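Local coordinates for pyrrolidone-carboxylate peptidase (Pyrococcus furiosus, PDB 1X10), which removes N-terminal pyroglutamyl (5-oxoproline) groups from polypeptides as a thiol protease, generally sparing those in which proline comes next, at residues V40-F45 with K49-K54. The protein carries 3 engineered substitutions. Sequence-based numbering, arbitrary orientation.
Sequences VLPVVF and KEVLEK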
loop_
_atom_site.group_PDB
_atom_site.type_symbol
_atom_site.label_atom_id
_atom_site.label_comp_id
_atom_site.label_asym_id
_atom_site.label_seq_id
_atom_site.Cartn_x
_atom_site.Cartn_y
_atom_site.Cartn_z
ATOM N N VAL A 40 -30.694 -6.798 6.481
ATOM C CA VAL A 40 -29.469 -6.388 7.152
ATOM C C VAL A 40 -29.134 -7.372 8.271
ATOM O O VAL A 40 -30.010 -7.780 9.035
ATOM C CB VAL A 40 -29.613 -4.970 7.751
ATOM C CG1 VAL A 40 -28.294 -4.522 8.373
ATOM C CG2 VAL A 40 -30.048 -3.992 6.669
ATOM N N LEU A 41 -27.864 -7.753 8.361
ATOM C CA LEU A 41 -27.416 -8.693 9.385
ATOM C C LEU A 41 -26.562 -8.005 10.439
ATOM O O LEU A 41 -25.853 -7.042 10.145
ATOM C CB LEU A 41 -26.595 -9.812 8.745
ATOM C CG LEU A 41 -27.318 -10.650 7.693
ATOM C CD1 LEU A 41 -26.331 -11.640 7.062
ATOM C CD2 LEU A 41 -28.480 -11.388 8.347
ATOM N N PRO A 42 -26.623 -8.488 11.689
ATOM C CA PRO A 42 -25.820 -7.879 12.750
ATOM C C PRO A 42 -24.382 -8.379 12.621
ATOM O O PRO A 42 -24.155 -9.483 12.129
ATOM C CB PRO A 42 -26.492 -8.394 14.019
ATOM C CG PRO A 42 -26.905 -9.787 13.614
ATOM C CD PRO A 42 -27.486 -9.557 12.224
ATOM N N VAL A 43 -23.416 -7.562 13.027
ATOM C CA VAL A 43 -22.018 -7.975 12.965
ATOM C C VAL A 43 -21.735 -8.583 14.338
ATOM O O VAL A 43 -20.988 -8.035 15.152
ATOM C CB VAL A 43 -21.085 -6.772 12.695
ATOM C CG1 VAL A 43 -19.633 -7.236 12.626
ATOM C CG2 VAL A 43 -21.469 -6.109 11.368
ATOM N N VAL A 44 -22.357 -9.734 14.573
ATOM C CA VAL A 44 -22.255 -10.441 15.842
ATOM C C VAL A 44 -22.284 -11.944 15.605
ATOM O O VAL A 44 -23.219 -12.457 15.003
ATOM C CB VAL A 44 -23.455 -10.082 16.746
ATOM C CG1 VAL A 44 -23.350 -10.830 18.079
ATOM C CG2 VAL A 44 -23.522 -8.568 16.953
ATOM N N PHE A 45 -21.263 -12.653 16.076
ATOM C CA PHE A 45 -21.236 -14.097 15.902
ATOM C C PHE A 45 -22.411 -14.707 16.665
ATOM O O PHE A 45 -22.780 -14.226 17.734
ATOM C CB PHE A 45 -19.924 -14.684 16.425
ATOM C CG PHE A 45 -18.716 -14.280 15.628
ATOM C CD1 PHE A 45 -17.812 -13.345 16.126
ATOM C CD2 PHE A 45 -18.476 -14.845 14.381
ATOM C CE1 PHE A 45 -16.680 -12.984 15.391
ATOM C CE2 PHE A 45 -17.351 -14.494 13.638
ATOM C CZ PHE A 45 -16.448 -13.561 14.145
ATOM N N LYS A 49 -25.909 -15.757 12.709
ATOM C CA LYS A 49 -26.305 -17.067 12.201
ATOM C C LYS A 49 -27.811 -17.262 12.370
ATOM O O LYS A 49 -28.487 -17.744 11.464
ATOM C CB LYS A 49 -25.562 -18.182 12.942
ATOM C CG LYS A 49 -25.849 -19.572 12.386
ATOM C CD LYS A 49 -24.947 -20.626 12.999
ATOM C CE LYS A 49 -25.428 -21.057 14.367
ATOM N NZ LYS A 49 -26.687 -21.851 14.263
ATOM N N GLU A 50 -28.328 -16.886 13.535
ATOM C CA GLU A 50 -29.755 -17.014 13.823
ATOM C C GLU A 50 -30.572 -16.263 12.784
ATOM O O GLU A 50 -31.487 -16.819 12.174
ATOM C CB GLU A 50 -30.087 -16.441 15.202
ATOM C CG GLU A 50 -29.461 -17.168 16.370
ATOM C CD GLU A 50 -29.823 -16.522 17.697
ATOM O OE1 GLU A 50 -31.033 -16.359 17.966
ATOM O OE2 GLU A 50 -28.902 -16.177 18.469
ATOM N N VAL A 51 -30.241 -14.989 12.603
ATOM C CA VAL A 51 -30.940 -14.143 11.645
ATOM C C VAL A 51 -30.819 -14.710 10.234
ATOM O O VAL A 51 -31.807 -14.786 9.505
ATOM C CB VAL A 51 -30.381 -12.700 11.668
ATOM C CG1 VAL A 51 -31.113 -11.838 10.654
ATOM C CG2 VAL A 51 -30.528 -12.113 13.064
ATOM N N LEU A 52 -29.609 -15.120 9.862
ATOM C CA LEU A 52 -29.360 -15.674 8.535
ATOM C C LEU A 52 -30.248 -16.897 8.294
ATOM O O LEU A 52 -30.949 -16.979 7.289
ATOM C CB LEU A 52 -27.893 -16.092 8.402
ATOM C CG LEU A 52 -27.231 -16.172 7.020
ATOM C CD1 LEU A 52 -26.192 -17.285 7.037
ATOM C CD2 LEU A 52 -28.242 -16.424 5.934
ATOM N N GLU A 53 -30.199 -17.849 9.222
ATOM C CA GLU A 53 -30.988 -19.071 9.110
ATOM C C GLU A 53 -32.480 -18.771 9.000
ATOM O O GLU A 53 -33.160 -19.307 8.131
ATOM C CB GLU A 53 -30.748 -19.979 10.321
ATOM C CG GLU A 53 -29.307 -20.427 10.525
ATOM C CD GLU A 53 -28.729 -21.163 9.329
ATOM O OE1 GLU A 53 -29.499 -21.821 8.597
ATOM O OE2 GLU A 53 -27.497 -21.104 9.128
ATOM N N LYS A 54 -32.982 -17.919 9.889
ATOM C CA LYS A 54 -34.394 -17.561 9.881
ATOM C C LYS A 54 -34.779 -16.934 8.546
ATOM O O LYS A 54 -35.817 -17.263 7.975
ATOM C CB LYS A 54 -34.705 -16.586 11.018
ATOM C CG LYS A 54 -34.452 -17.153 12.404
ATOM C CD LYS A 54 -34.744 -16.124 13.490
ATOM C CE LYS A 54 -34.295 -16.618 14.862
ATOM N NZ LYS A 54 -34.967 -17.887 15.247
#
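With CG anti to its carbonyl carbon (chi1 -60°) and an extended second torsion (chi2 175°), Leu41 brings its CD2 methyl up to Val51, whose CG1 stands anti to the backbone N (chi1 179°). The contact belongs to a beta-alpha-beta crossover of the alpha/beta fold: strand 34-41 ends at Leu41, a short loop turns the chain, and helix 47-59 runs back over the sheet to strand 63-69, with strand 2-8 lying between the two parallel strands. Leu41 CD2 rests 3.5 Å from Val51 CG1, a close methyl-to-methyl touch, and 4.0 Å from Val51 CB, the two side chains running antiparallel alongside each other. The CA atoms of Leu41 and Val51 are 6.9 Å apart, a separation that a leucine reaching from the strand and a beta-branched valine on the helix span together. The fork of Val51 serves two neighbours, Leu41 through one methyl and Pro42 through the other. That proline suits the strand end: its ring nitrogen carries no hydrogen to donate, and the ring offers a rigid apolar surface to the helix. Beyond it the chain bends in an inverse gamma turn centred on Val43, closed by a weak hydrogen bond of 3.0 Å from Val44 N to Pro42 O. Leucine also fits position 41 because its buried side chain packs on Thr6 and Phe8 of strand 2-8, while Leu52, on the same helix as Val51, leans on Leu148 of helix 141-156. The active-site position Ser142, altered in this structure, lies about 9 Å from Leu41, side chain to side chain. The second methyl of the valine fork, Val51 CG2, lies 4.1 Å from Pro42 CD.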